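Adhesin YadA (Yersinia enterocolitica, PDB 1P9H) binds collagen on the bacterial cell surface, where it forms a fibrillar matrix that promotes attachment to and invasion of eukaryotic cells and helps resist serum and phagocytes. Local coordinates at residues T20-S25 with A50-H56; G75-T81 with G89-L95; V113-A119 with V126-S132; V140-S146 with I156-S162. One frame throughout, in Å; residues are numbered along the deposited sequence. Where two conformers were deposited one is given.

Contact 1 of 4, residues T20-S25 with A50-H56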
loop_
_atom_site.group_PDB
_atom_site.type_symbol
_atom_site.label_atom_id
_atom_site.label_comp_id
_atom_site.label_asym_id
_atom_site.label_seq_id
_atom_site.Cartn_x
_atom_site.Cartn_y
_atom_site.Cartn_z
ATOM N N THR A 20 24.531 -12.864 11.334
ATOM C CA THR A 20 23.907 -11.558 11.169
ATOM C C THR A 20 22.618 -11.658 10.363
ATOM O O THR A 20 21.809 -10.731 10.359
ATOM C CB THR A 20 24.837 -10.577 10.429
ATOM O OG1 THR A 20 25.130 -11.092 9.123
ATOM C CG2 THR A 20 26.135 -10.379 11.202
ATOM N N ALA A 21 22.425 -12.785 9.687
ATOM C CA ALA A 21 21.242 -12.969 8.858
ATOM C C ALA A 21 20.287 -14.028 9.383
ATOM O O ALA A 21 20.636 -14.827 10.248
ATOM C CB ALA A 21 21.666 -13.323 7.434
ATOM N N VAL A 22 19.065 -14.010 8.860
ATOM C CA VAL A 22 18.058 -14.994 9.227
ATOM C C VAL A 22 17.711 -15.757 7.960
ATOM O O VAL A 22 17.268 -15.169 6.971
ATOM C CB VAL A 22 16.767 -14.345 9.776
ATOM C CG1 VAL A 22 15.680 -15.413 9.936
ATOM C CG2 VAL A 22 17.049 -13.674 11.116
ATOM N N GLN A 23 17.936 -17.063 7.987
ATOM C CA GLN A 23 17.644 -17.907 6.841
ATOM C C GLN A 23 16.799 -19.060 7.346
ATOM O O GLN A 23 17.254 -19.859 8.165
ATOM C CB GLN A 23 18.944 -18.421 6.221
ATOM C CG GLN A 23 18.766 -19.263 4.969
ATOM C CD GLN A 23 20.099 -19.645 4.352
ATOM O OE1 GLN A 23 20.813 -18.797 3.814
ATOM N NE2 GLN A 23 20.450 -20.923 4.444
ATOM N N ILE A 24 15.561 -19.135 6.873
ATOM C CA ILE A 24 14.663 -20.189 7.311
ATOM C C ILE A 24 14.117 -20.993 6.143
ATOM O O ILE A 24 13.219 -20.546 5.426
ATOM C CB ILE A 24 13.483 -19.609 8.121
ATOM C CG1 ILE A 24 14.021 -18.805 9.310
ATOM C CG2 ILE A 24 12.583 -20.737 8.609
ATOM C CD1 ILE A 24 12.955 -18.075 10.100
ATOM N N SER A 25 14.683 -22.179 5.949
ATOM C CA SER A 25 14.253 -23.078 4.888
ATOM C C SER A 25 13.048 -23.869 5.396
ATOM O O SER A 25 12.762 -23.866 6.595
ATOM C CB SER A 25 15.392 -24.034 4.520
ATOM O OG SER A 25 16.501 -23.326 3.993
ATOM N N ALA A 50 16.283 -21.851 1.599
ATOM C CA ALA A 50 16.165 -20.403 1.511
ATOM C C ALA A 50 17.602 -19.906 1.482
ATOM O O ALA A 50 18.516 -20.624 1.894
ATOM C CB ALA A 50 15.439 -19.859 2.732
ATOM N N SER A 51 17.805 -18.687 1.000
ATOM C CA SER A 51 19.147 -18.136 0.908
ATOM C C SER A 51 19.222 -16.665 1.303
ATOM O O SER A 51 18.737 -15.793 0.584
ATOM C CB SER A 51 19.673 -18.310 -0.521
ATOM O OG SER A 51 20.972 -17.764 -0.665
ATOM N N ALA A 52 19.828 -16.401 2.458
ATOM C CA ALA A 52 20.014 -15.039 2.948
ATOM C C ALA A 52 21.486 -14.722 2.698
ATOM O O ALA A 52 22.345 -15.031 3.525
ATOM C CB ALA A 52 19.696 -14.967 4.438
ATOM N N LYS A 53 21.771 -14.115 1.549
ATOM C CA LYS A 53 23.144 -13.795 1.156
ATOM C C LYS A 53 23.698 -12.461 1.630
ATOM O O LYS A 53 24.911 -12.240 1.595
ATOM C CB LYS A 53 23.271 -13.847 -0.366
ATOM C CG LYS A 53 22.972 -15.197 -0.985
ATOM C CD LYS A 53 23.194 -15.142 -2.487
ATOM C CE LYS A 53 22.943 -16.483 -3.146
ATOM N NZ LYS A 53 23.248 -16.417 -4.604
ATOM N N GLY A 54 22.826 -11.563 2.063
ATOM C CA GLY A 54 23.306 -10.272 2.508
ATOM C C GLY A 54 23.445 -10.165 4.007
ATOM O O GLY A 54 22.752 -10.857 4.757
ATOM N N ILE A 55 24.352 -9.303 4.454
ATOM C CA ILE A 55 24.550 -9.098 5.879
ATOM C C ILE A 55 23.246 -8.523 6.424
ATOM O O ILE A 55 22.691 -7.588 5.847
ATOM C CB ILE A 55 25.692 -8.096 6.146
ATOM C CG1 ILE A 55 26.985 -8.600 5.503
ATOM C CG2 ILE A 55 25.880 -7.906 7.646
ATOM C CD1 ILE A 55 28.154 -7.647 5.639
ATOM N N HIS A 56 22.754 -9.092 7.521
ATOM C CA HIS A 56 21.513 -8.635 8.142
ATOM C C HIS A 56 20.270 -8.942 7.309
ATOM O O HIS A 56 19.179 -8.483 7.641
ATOM C CB HIS A 56 21.578 -7.128 8.410
ATOM C CG HIS A 56 22.679 -6.726 9.341
ATOM N ND1 HIS A 56 23.293 -5.494 9.275
ATOM C CD2 HIS A 56 23.264 -7.384 10.369
ATOM C CE1 HIS A 56 24.211 -5.411 10.222
ATOM N NE2 HIS A 56 24.213 -6.545 10.900
HETATM O O HOH W 1 18.947 -10.191 10.192
HETATM O O HOH W 2 23.074 -17.419 4.594
#
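Gln23 lays its side chain across the backbone of Ala50 to Ala52, with CG 3.4 Å from Ala50 O and CB against the methyl of Ala52. An extended start, CG anti to the backbone N (chi1 -177°) and the next bond extended as well, carries the amide far enough for OE1 to accept from Ala52 N at 2.9 Å. That bond is nearly straight (171°), but the N-H comes from a little outside the carbonyl plane, tilted by 25°. A water then gives one proton to Gln23 OE1 and the other to Ala52 O, so the oxygen is held twice. NE2 is engaged by Gly33 O and Glu35 OE1 of the second subunit. Towards one end, Ser25 OG accepts from Ala50 N at 2.8 Å and also binds that same Glu35 carboxylate.

Towards the other end the partners change character. The methyl groups of Ala21 and Ala52 meet at 3.9 Å, and Thr20 fits into the Ile55-His56 corner: its OG1 lies 3.6 Å from Ile55 CG2, while CB touches His56 CD2. Ile55 CG2 also sits over one face of the His56 ring, and Thr20 O lies in the ring plane at its edge. That carbonyl receives the His56 CA-H, at 3.1 Å between Thr20 O and His56 CA, and a water joins it, more weakly, to His56 O. The alanine contact and the polar side chains gripping main chain join strand 22-24 to strand 51-52, the two sides of the first part of the left-handed parallel beta-roll of the YadA head.

Contact 2 of 4, residues G75-T81 with G89-L95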
loop_
_atom_site.group_PDB
_atom_site.type_symbol
_atom_site.label_atom_id
_atom_site.label_comp_id
_atom_site.label_asym_id
_atom_site.label_seq_id
_atom_site.Cartn_x
_atom_site.Cartn_y
_atom_site.Cartn_z
ATOM N N GLY A 75 8.408 -15.812 1.432
ATOM C CA GLY A 75 7.469 -16.412 0.503
ATOM C C GLY A 75 8.185 -17.367 -0.428
ATOM O O GLY A 75 9.357 -17.171 -0.758
ATOM N N ALA A 76 7.488 -18.414 -0.850
ATOM C CA ALA A 76 8.091 -19.395 -1.741
ATOM C C ALA A 76 8.527 -18.731 -3.038
ATOM O O ALA A 76 7.740 -18.048 -3.693
ATOM C CB ALA A 76 7.101 -20.515 -2.036
ATOM N N GLY A 77 9.788 -18.928 -3.403
ATOM C CA GLY A 77 10.292 -18.349 -4.634
ATOM C C GLY A 77 10.412 -16.838 -4.634
ATOM O O GLY A 77 10.634 -16.237 -5.687
ATOM N N SER A 78 10.266 -16.211 -3.470
ATOM C CA SER A 78 10.379 -14.758 -3.392
ATOM C C SER A 78 11.830 -14.349 -3.627
ATOM O O SER A 78 12.757 -15.094 -3.301
ATOM C CB SER A 78 9.895 -14.249 -2.029
ATOM O OG SER A 78 10.682 -14.769 -0.976
ATOM N N ILE A 79 12.024 -13.165 -4.196
ATOM C CA ILE A 79 13.361 -12.671 -4.504
ATOM C C ILE A 79 13.510 -11.192 -4.182
ATOM O O ILE A 79 12.731 -10.374 -4.659
ATOM C CB ILE A 79 13.680 -12.834 -6.011
ATOM C CG1 ILE A 79 13.506 -14.293 -6.435
ATOM C CG2 ILE A 79 15.101 -12.362 -6.290
ATOM C CD1 ILE A 79 13.558 -14.510 -7.944
ATOM N N ALA A 80 14.507 -10.862 -3.369
ATOM C CA ALA A 80 14.814 -9.477 -3.021
ATOM C C ALA A 80 16.259 -9.342 -3.484
ATOM O O ALA A 80 17.184 -9.754 -2.785
ATOM C CB ALA A 80 14.708 -9.263 -1.516
ATOM N N THR A 81 16.427 -8.765 -4.672
ATOM C CA THR A 81 17.733 -8.596 -5.300
ATOM C C THR A 81 18.491 -7.334 -4.892
ATOM O O THR A 81 19.720 -7.304 -4.935
ATOM C CB THR A 81 17.587 -8.582 -6.840
ATOM O OG1 THR A 81 16.752 -9.668 -7.256
ATOM C CG2 THR A 81 18.943 -8.720 -7.509
ATOM N N GLY A 89 5.585 -12.569 -0.471
ATOM C CA GLY A 89 4.544 -13.199 -1.256
ATOM C C GLY A 89 5.192 -14.222 -2.167
ATOM O O GLY A 89 6.361 -14.072 -2.533
ATOM N N PRO A 90 4.471 -15.284 -2.542
ATOM C CA PRO A 90 5.066 -16.288 -3.425
ATOM C C PRO A 90 5.399 -15.690 -4.789
ATOM O O PRO A 90 4.563 -15.032 -5.407
ATOM C CB PRO A 90 3.989 -17.371 -3.493
ATOM C CG PRO A 90 2.715 -16.593 -3.318
ATOM C CD PRO A 90 3.075 -15.621 -2.215
ATOM N N LEU A 91 6.634 -15.907 -5.234
ATOM C CA LEU A 91 7.117 -15.405 -6.518
ATOM C C LEU A 91 7.176 -13.883 -6.611
ATOM O O LEU A 91 7.221 -13.317 -7.704
ATOM C CB LEU A 91 6.276 -15.976 -7.665
ATOM C CG LEU A 91 6.290 -17.505 -7.758
ATOM C CD1 LEU A 91 5.451 -17.961 -8.943
ATOM C CD2 LEU A 91 7.722 -17.999 -7.905
ATOM N N SER A 92 7.173 -13.221 -5.456
ATOM C CA SER A 92 7.252 -11.762 -5.402
ATOM C C SER A 92 8.714 -11.376 -5.607
ATOM O O SER A 92 9.608 -12.029 -5.070
ATOM C CB SER A 92 6.761 -11.259 -4.040
ATOM O OG SER A 92 6.832 -9.846 -3.954
ATOM N N LYS A 93 8.969 -10.319 -6.374
ATOM C CA LYS A 93 10.344 -9.918 -6.618
ATOM C C LYS A 93 10.622 -8.421 -6.617
ATOM O O LYS A 93 10.019 -7.646 -7.362
ATOM C CB LYS A 93 10.872 -10.567 -7.910
ATOM C CG LYS A 93 10.065 -10.328 -9.168
ATOM C CD LYS A 93 10.635 -11.166 -10.321
ATOM C CE LYS A 93 9.973 -10.848 -11.652
ATOM N NZ LYS A 93 8.540 -11.252 -11.686
ATOM N N ALA A 94 11.530 -8.032 -5.731
ATOM C CA ALA A 94 11.972 -6.652 -5.594
ATOM C C ALA A 94 13.288 -6.685 -6.362
ATOM O O ALA A 94 14.292 -7.210 -5.874
ATOM C CB ALA A 94 12.201 -6.319 -4.123
ATOM N N LEU A 95 13.266 -6.122 -7.566
ATOM C CA LEU A 95 14.405 -6.155 -8.482
ATOM C C LEU A 95 15.425 -5.029 -8.464
ATOM O O LEU A 95 16.283 -4.962 -9.344
ATOM C CB LEU A 95 13.875 -6.308 -9.907
ATOM C CG LEU A 95 12.933 -7.492 -10.134
ATOM C CD1 LEU A 95 12.392 -7.451 -11.555
ATOM C CD2 LEU A 95 13.669 -8.790 -9.872
HETATM O O HOH W 3 10.221 -14.253 -7.400
#
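Backbone hydrogen bonds carry this contact, Ile79 and Ala94 each using both N-H and carbonyl towards the other strand. Ile79 N gives to Ser92 O at 2.8 Å and Ile79 O takes the Ala94 N-H; Ala94 O in turn receives Thr81 N at 2.9 Å. Beyond the strands, Leu91 N reaches Ala76 O, tying one turn to the next. CA-H donors reinforce the same acceptors: Lys93 CA stands 3.1 Å from Ile79 O, and Pro90 CA shares Ala76 O with Leu91 N.

These are successive coils of the left-handed parallel beta-roll, each contributing here a short strand entered through a type II turn, Gly75 to Ser78 and Gly89 to Ser92. In the first turn Ser78 OG, placed between its backbone N and carbonyl carbon (chi1 62°), reaches back to Gly75 O at 2.8 Å, doubling the bond from Ser78 N on the same face of that carbonyl.

Side-chain touches are light. Ile79 and Lys93 meet through their CB atoms at 4.1 Å, and Lys93 then leads away to bond Thr107 OG1 through NZ. Leu91 CD2 lies 4.2 Å from Gly77 CA. At the far end Leu95 CD2 meets Thr81 OG1 at 4.1 Å, the two side chains crossing at a slant.

Contact 3 of 4, residues V113-A119 with V126-S132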
loop_
_atom_site.group_PDB
_atom_site.type_symbol
_atom_site.label_atom_id
_atom_site.label_comp_id
_atom_site.label_asym_id
_atom_site.label_seq_id
_atom_site.Cartn_x
_atom_site.Cartn_y
_atom_site.Cartn_z
ATOM N N VAL A 113 7.290 0.707 -5.562
ATOM C CA VAL A 113 6.343 0.106 -4.628
ATOM C C VAL A 113 5.292 -0.652 -5.439
ATOM O O VAL A 113 4.636 -0.069 -6.303
ATOM C CB VAL A 113 5.613 1.183 -3.780
ATOM C CG1 VAL A 113 4.492 0.541 -2.960
ATOM C CG2 VAL A 113 6.599 1.896 -2.868
ATOM N N ALA A 114 5.146 -1.949 -5.186
ATOM C CA ALA A 114 4.140 -2.751 -5.885
ATOM C C ALA A 114 3.387 -3.563 -4.838
ATOM O O ALA A 114 3.950 -4.469 -4.228
ATOM C CB ALA A 114 4.798 -3.675 -6.910
ATOM N N ILE A 115 2.118 -3.222 -4.635
ATOM C CA ILE A 115 1.281 -3.887 -3.636
ATOM C C ILE A 115 0.073 -4.550 -4.289
ATOM O O ILE A 115 -0.731 -3.884 -4.943
ATOM C CB ILE A 115 0.769 -2.865 -2.593
ATOM C CG1 ILE A 115 1.934 -2.029 -2.049
ATOM C CG2 ILE A 115 0.053 -3.589 -1.462
ATOM C CD1 ILE A 115 3.010 -2.837 -1.339
ATOM N N GLY A 116 -0.052 -5.860 -4.102
ATOM C CA GLY A 116 -1.161 -6.594 -4.682
ATOM C C GLY A 116 -0.642 -7.697 -5.580
ATOM O O GLY A 116 0.450 -7.582 -6.137
ATOM N N ALA A 117 -1.399 -8.779 -5.714
ATOM C CA ALA A 117 -0.960 -9.865 -6.576
ATOM C C ALA A 117 -0.836 -9.327 -8.000
ATOM O O ALA A 117 -1.693 -8.568 -8.461
ATOM C CB ALA A 117 -1.958 -11.019 -6.527
ATOM N N ARG A 118 0.245 -9.707 -8.677
ATOM C CA ARG A 118 0.518 -9.285 -10.050
ATOM C C ARG A 118 0.760 -7.790 -10.237
ATOM O O ARG A 118 0.875 -7.317 -11.370
ATOM C CB ARG A 118 -0.606 -9.751 -10.984
ATOM C CG ARG A 118 -0.683 -11.260 -11.131
ATOM C CD ARG A 118 -1.775 -11.667 -12.105
ATOM N NE ARG A 118 -1.864 -13.116 -12.259
ATOM C CZ ARG A 118 -2.778 -13.730 -13.003
ATOM N NH1 ARG A 118 -3.684 -13.020 -13.663
ATOM N NH2 ARG A 118 -2.784 -15.054 -13.090
ATOM N N ALA A 119 0.840 -7.038 -9.143
ATOM C CA ALA A 119 1.108 -5.607 -9.256
ATOM C C ALA A 119 2.534 -5.472 -9.778
ATOM O O ALA A 119 3.413 -6.248 -9.404
ATOM C CB ALA A 119 0.978 -4.932 -7.894
ATOM N N VAL A 126 4.689 3.601 -8.281
ATOM C CA VAL A 126 3.796 3.036 -7.277
ATOM C C VAL A 126 2.655 2.320 -7.979
ATOM O O VAL A 126 1.967 2.901 -8.818
ATOM C CB VAL A 126 3.183 4.128 -6.372
ATOM C CG1 VAL A 126 2.137 3.505 -5.448
ATOM C CG2 VAL A 126 4.271 4.810 -5.556
ATOM N N ALA A 127 2.471 1.047 -7.644
ATOM C CA ALA A 127 1.392 0.254 -8.213
ATOM C C ALA A 127 0.689 -0.434 -7.053
ATOM O O ALA A 127 1.306 -1.202 -6.319
ATOM C CB ALA A 127 1.948 -0.789 -9.190
ATOM N N VAL A 128 -0.589 -0.124 -6.866
ATOM C CA VAL A 128 -1.366 -0.745 -5.800
ATOM C C VAL A 128 -2.652 -1.290 -6.400
ATOM O O VAL A 128 -3.433 -0.547 -6.996
ATOM C CB VAL A 128 -1.731 0.255 -4.683
ATOM C CG1 VAL A 128 -2.493 -0.471 -3.576
ATOM C CG2 VAL A 128 -0.474 0.886 -4.107
ATOM N N GLY A 129 -2.862 -2.593 -6.244
ATOM C CA GLY A 129 -4.051 -3.224 -6.783
ATOM C C GLY A 129 -3.700 -4.454 -7.591
ATOM O O GLY A 129 -2.608 -4.549 -8.157
ATOM N N PHE A 130 -4.622 -5.407 -7.642
ATOM C CA PHE A 130 -4.399 -6.624 -8.403
ATOM C C PHE A 130 -4.146 -6.264 -9.866
ATOM O O PHE A 130 -4.937 -5.560 -10.487
ATOM C CB PHE A 130 -5.621 -7.541 -8.277
ATOM C CG PHE A 130 -5.459 -8.870 -8.957
ATOM C CD1 PHE A 130 -5.686 -9.004 -10.322
ATOM C CD2 PHE A 130 -5.075 -9.992 -8.229
ATOM C CE1 PHE A 130 -5.533 -10.239 -10.956
ATOM C CE2 PHE A 130 -4.920 -11.231 -8.852
ATOM C CZ PHE A 130 -5.150 -11.352 -10.217
ATOM N N ASN A 131 -3.026 -6.741 -10.399
ATOM C CA ASN A 131 -2.648 -6.499 -11.790
ATOM C C ASN A 131 -2.461 -5.027 -12.162
ATOM O O ASN A 131 -2.565 -4.661 -13.335
ATOM C CB ASN A 131 -3.670 -7.147 -12.733
ATOM C CG ASN A 131 -3.153 -7.271 -14.152
ATOM O OD1 ASN A 131 -2.029 -7.726 -14.374
ATOM N ND2 ASN A 131 -3.972 -6.877 -15.121
ATOM N N SER A 132 -2.193 -4.180 -11.172
ATOM C CA SER A 132 -1.955 -2.764 -11.440
ATOM C C SER A 132 -0.591 -2.662 -12.122
ATOM O O SER A 132 0.313 -3.453 -11.835
ATOM C CB SER A 132 -1.970 -1.954 -10.135
ATOM O OG SER A 132 -1.027 -2.440 -9.195
HETATM O O HOH W 4 0.967 -6.241 -13.701
#
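Two torsions set Phe130 and Arg118 alongside each other. Phe130 holds CG anti to its backbone N (chi1 -176°), while Arg118 turns CG away from its carbonyl carbon (chi1 -66°) and then runs straight to NE, so both side chains point the same way out of their turns. Arg118 CD meets Phe130 CZ at 3.9 Å, and the guanidinium passes the ring at an oblique 42° between planes. Behind this pair, Ala117 supplies its CB, 3.7 Å from Phe130 CD2, and its carbonyl oxygen, which lies over one face of the ring. Ala117 O is nonetheless occupied: it accepts from Asn131 N at 3.0 Å, with the donor in the carbonyl plane. Asn131 ND2 is turned to Ser145 OG of the following coil.

Between the two turns, Ala119 CB packs against Ser132 OG at 3.5 Å. That hydroxyl donates to Gly129 O at 2.8 Å, where Ser132 N also arrives, from the same face of the carbonyl.

Back along the strands, Ala127 is bonded through both its N-H and its carbonyl, Ala127 N to Val113 O and Ile115 N to Ala127 O, each 2.8 Å, and Gly129 N donates to Ile115 O. Val113 with Val126 and Ile115 with Val128 pair in register on one face of the sheet, and there Ile115 packs on Ile115 of both neighbouring subunits. In this left-handed parallel beta-roll the Ala114-Ala127 ladder faces the inside of the coil, against Thr121, while the valine and isoleucine ladder meets the other subunits in the core of the YadA head trimer.

Contact 4 of 4, residues V140-S146 with I156-S162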
loop_
_atom_site.group_PDB
_atom_site.type_symbol
_atom_site.label_atom_id
_atom_site.label_comp_id
_atom_site.label_asym_id
_atom_site.label_seq_id
_atom_site.Cartn_x
_atom_site.Cartn_y
_atom_site.Cartn_z
ATOM N N VAL A 140 2.167 6.316 -11.172
ATOM C CA VAL A 140 1.335 5.810 -10.082
ATOM C C VAL A 140 0.080 5.169 -10.657
ATOM O O VAL A 140 -0.646 5.796 -11.423
ATOM C CB VAL A 140 0.905 6.958 -9.132
ATOM C CG1 VAL A 140 -0.061 6.438 -8.072
ATOM C CG2 VAL A 140 2.130 7.577 -8.475
ATOM N N ALA A 141 -0.167 3.918 -10.282
ATOM C CA ALA A 141 -1.342 3.195 -10.747
ATOM C C ALA A 141 -2.030 2.588 -9.532
ATOM O O ALA A 141 -1.491 1.672 -8.908
ATOM C CB ALA A 141 -0.930 2.097 -11.727
ATOM N N ILE A 142 -3.209 3.105 -9.195
ATOM C CA ILE A 142 -3.964 2.619 -8.041
ATOM C C ILE A 142 -5.299 2.045 -8.487
ATOM O O ILE A 142 -6.123 2.755 -9.064
ATOM C CB ILE A 142 -4.258 3.755 -7.024
ATOM C CG1 ILE A 142 -2.974 4.517 -6.678
ATOM C CG2 ILE A 142 -4.883 3.171 -5.762
ATOM C CD1 ILE A 142 -1.915 3.684 -5.980
ATOM N N GLY A 143 -5.511 0.762 -8.209
ATOM C CA GLY A 143 -6.752 0.116 -8.586
ATOM C C GLY A 143 -6.521 -1.124 -9.424
ATOM O O GLY A 143 -5.483 -1.257 -10.081
ATOM N N HIS A 144 -7.481 -2.042 -9.392
ATOM C CA HIS A 144 -7.383 -3.269 -10.174
ATOM C C HIS A 144 -7.165 -2.958 -11.652
ATOM O O HIS A 144 -7.934 -2.219 -12.264
ATOM C CB HIS A 144 -8.658 -4.102 -10.029
ATOM C CG HIS A 144 -8.817 -5.140 -11.095
ATOM N ND1 HIS A 144 -9.823 -5.091 -12.036
ATOM C CD2 HIS A 144 -8.084 -6.241 -11.385
ATOM C CE1 HIS A 144 -9.703 -6.116 -12.861
ATOM N NE2 HIS A 144 -8.656 -6.830 -12.487
ATOM N N SER A 145 -6.113 -3.540 -12.216
ATOM C CA SER A 145 -5.772 -3.358 -13.620
ATOM C C SER A 145 -5.637 -1.905 -14.066
ATOM O O SER A 145 -5.880 -1.579 -15.230
ATOM C CB SER A 145 -6.782 -4.099 -14.503
ATOM O OG SER A 145 -6.606 -5.504 -14.371
ATOM N N SER A 146 -5.255 -1.030 -13.136
ATOM C CA SER A 146 -5.030 0.369 -13.478
ATOM C C SER A 146 -3.738 0.331 -14.285
ATOM O O SER A 146 -2.897 -0.546 -14.073
ATOM C CB SER A 146 -4.873 1.226 -12.214
ATOM O OG SER A 146 -3.905 0.699 -11.324
ATOM N N ILE A 156 -0.563 9.413 -13.616
ATOM C CA ILE A 156 -1.261 8.643 -12.593
ATOM C C ILE A 156 -2.577 8.096 -13.130
ATOM O O ILE A 156 -3.286 8.780 -13.867
ATOM C CB ILE A 156 -1.606 9.534 -11.366
ATOM C CG1 ILE A 156 -0.333 10.118 -10.757
ATOM C CG2 ILE A 156 -2.382 8.734 -10.326
ATOM C CD1 ILE A 156 0.105 11.417 -11.408
ATOM N N ALA A 157 -2.892 6.858 -12.762
ATOM C CA ALA A 157 -4.151 6.229 -13.147
ATOM C C ALA A 157 -4.806 5.831 -11.828
ATOM O O ALA A 157 -4.200 5.127 -11.021
ATOM C CB ALA A 157 -3.897 4.997 -14.013
ATOM N N ILE A 158 -6.040 6.290 -11.629
ATOM C CA ILE A 158 -6.800 6.032 -10.410
ATOM C C ILE A 158 -8.122 5.318 -10.674
ATOM O O ILE A 158 -8.967 5.833 -11.407
ATOM C CB ILE A 158 -7.138 7.363 -9.693
ATOM C CG1 ILE A 158 -5.851 8.078 -9.283
ATOM C CG2 ILE A 158 -8.036 7.106 -8.492
ATOM C CD1 ILE A 158 -6.085 9.475 -8.749
ATOM N N GLY A 159 -8.306 4.142 -10.074
ATOM C CA GLY A 159 -9.563 3.437 -10.248
ATOM C C GLY A 159 -9.473 2.135 -11.017
ATOM O O GLY A 159 -8.515 1.893 -11.753
ATOM N N ASP A 160 -10.482 1.286 -10.837
ATOM C CA ASP A 160 -10.529 0.011 -11.538
ATOM C C ASP A 160 -10.389 0.245 -13.042
ATOM O O ASP A 160 -11.126 1.039 -13.628
ATOM C CB ASP A 160 -11.854 -0.702 -11.254
ATOM C CG ASP A 160 -11.992 -2.000 -12.025
ATOM O OD1 ASP A 160 -12.606 -1.995 -13.117
ATOM O OD2 ASP A 160 -11.474 -3.025 -11.542
ATOM N N ARG A 161 -9.420 -0.441 -13.642
ATOM C CA ARG A 161 -9.149 -0.371 -15.075
ATOM C C ARG A 161 -8.820 1.008 -15.646
ATOM O O ARG A 161 -8.785 1.184 -16.865
ATOM C CB ARG A 161 -10.318 -0.989 -15.853
ATOM C CG ARG A 161 -10.489 -2.486 -15.608
ATOM C CD ARG A 161 -11.692 -3.042 -16.362
ATOM N NE ARG A 161 -11.797 -4.499 -16.273
ATOM C CZ ARG A 161 -12.316 -5.164 -15.245
ATOM N NH1 ARG A 161 -12.792 -4.515 -14.189
ATOM N NH2 ARG A 161 -12.372 -6.490 -15.277
ATOM N N SER A 162 -8.571 1.988 -14.785
ATOM C CA SER A 162 -8.234 3.317 -15.279
ATOM C C SER A 162 -6.911 3.263 -16.025
ATOM O O SER A 162 -5.966 2.598 -15.601
ATOM C CB SER A 162 -8.151 4.321 -14.132
ATOM O OG SER A 162 -9.438 4.553 -13.595
#
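The His144 ring has Ser145 OG over one face, a hydroxyl that is hydrogen-bonded to Asn131 ND2, while Asp160 and Arg161 crowd its edge. This cluster sits on successive type II turns of the left-handed parallel beta-roll, Gly143 to Ser146 and Gly159 to Ser162. Arg161, conversely, offers a face of its guanidinium to His144 CE1, which stands 3.6 Å from Arg161 NH2; ring and guanidinium are turned 76° apart, an edge set against a face. His144 ND1 donates a hydrogen bond to Asp160 OD2 at 2.7 Å, the oxygen lying almost in the ring plane and met on its syn side, though 27° out of the carboxylate plane. The other oxygen, Asp160 OD1, uses its syn lone pair to hold Arg161 NH1 in a salt bridge of 2.7 Å. The carboxylate thus bridges imidazole and guanidinium, which would limit the rotation of all three, and OD2 has a further donor in Asn138 ND2 of the third subunit.

The turns are tied by Arg161 N to His144 O at 2.7 Å, and the strands behind them by Ala157 N to Val140 O, Ile142 N to Ala157 O and Gly159 N to Ile142 O.

On the sheet face turned to the trimer core, Val140 and Ile156 lie side by side, Val140 CB 3.8 Å from Ile156 CG1, while Ile158 meets Ile158 of the second subunit. At the turn, Ser146 OG stands between its backbone N and carbonyl carbon (chi1 52°), from where it donates to Gly143 O at 2.8 Å.

In the fold
From the N terminus the contacts follow one another in series, none nested or crossed. Contact 1 closes the longest loop, across 24 residues, and joins the first strand of the longer parallel sheet to the first of the shorter one. Contact 2, its centre about 14 Å from that of contact 1, closes a seven-residue loop within the shorter sheet. Contacts 3 and 4 close loops of six and nine residues within the longer sheet. With centres about 9 Å apart, they meet directly, strand 126-128 being the neighbour of 140-142, with Val126 O and Val128 O probably bonded to Ala141 N and Gly143 N. Together they stitch coil to coil along the roll.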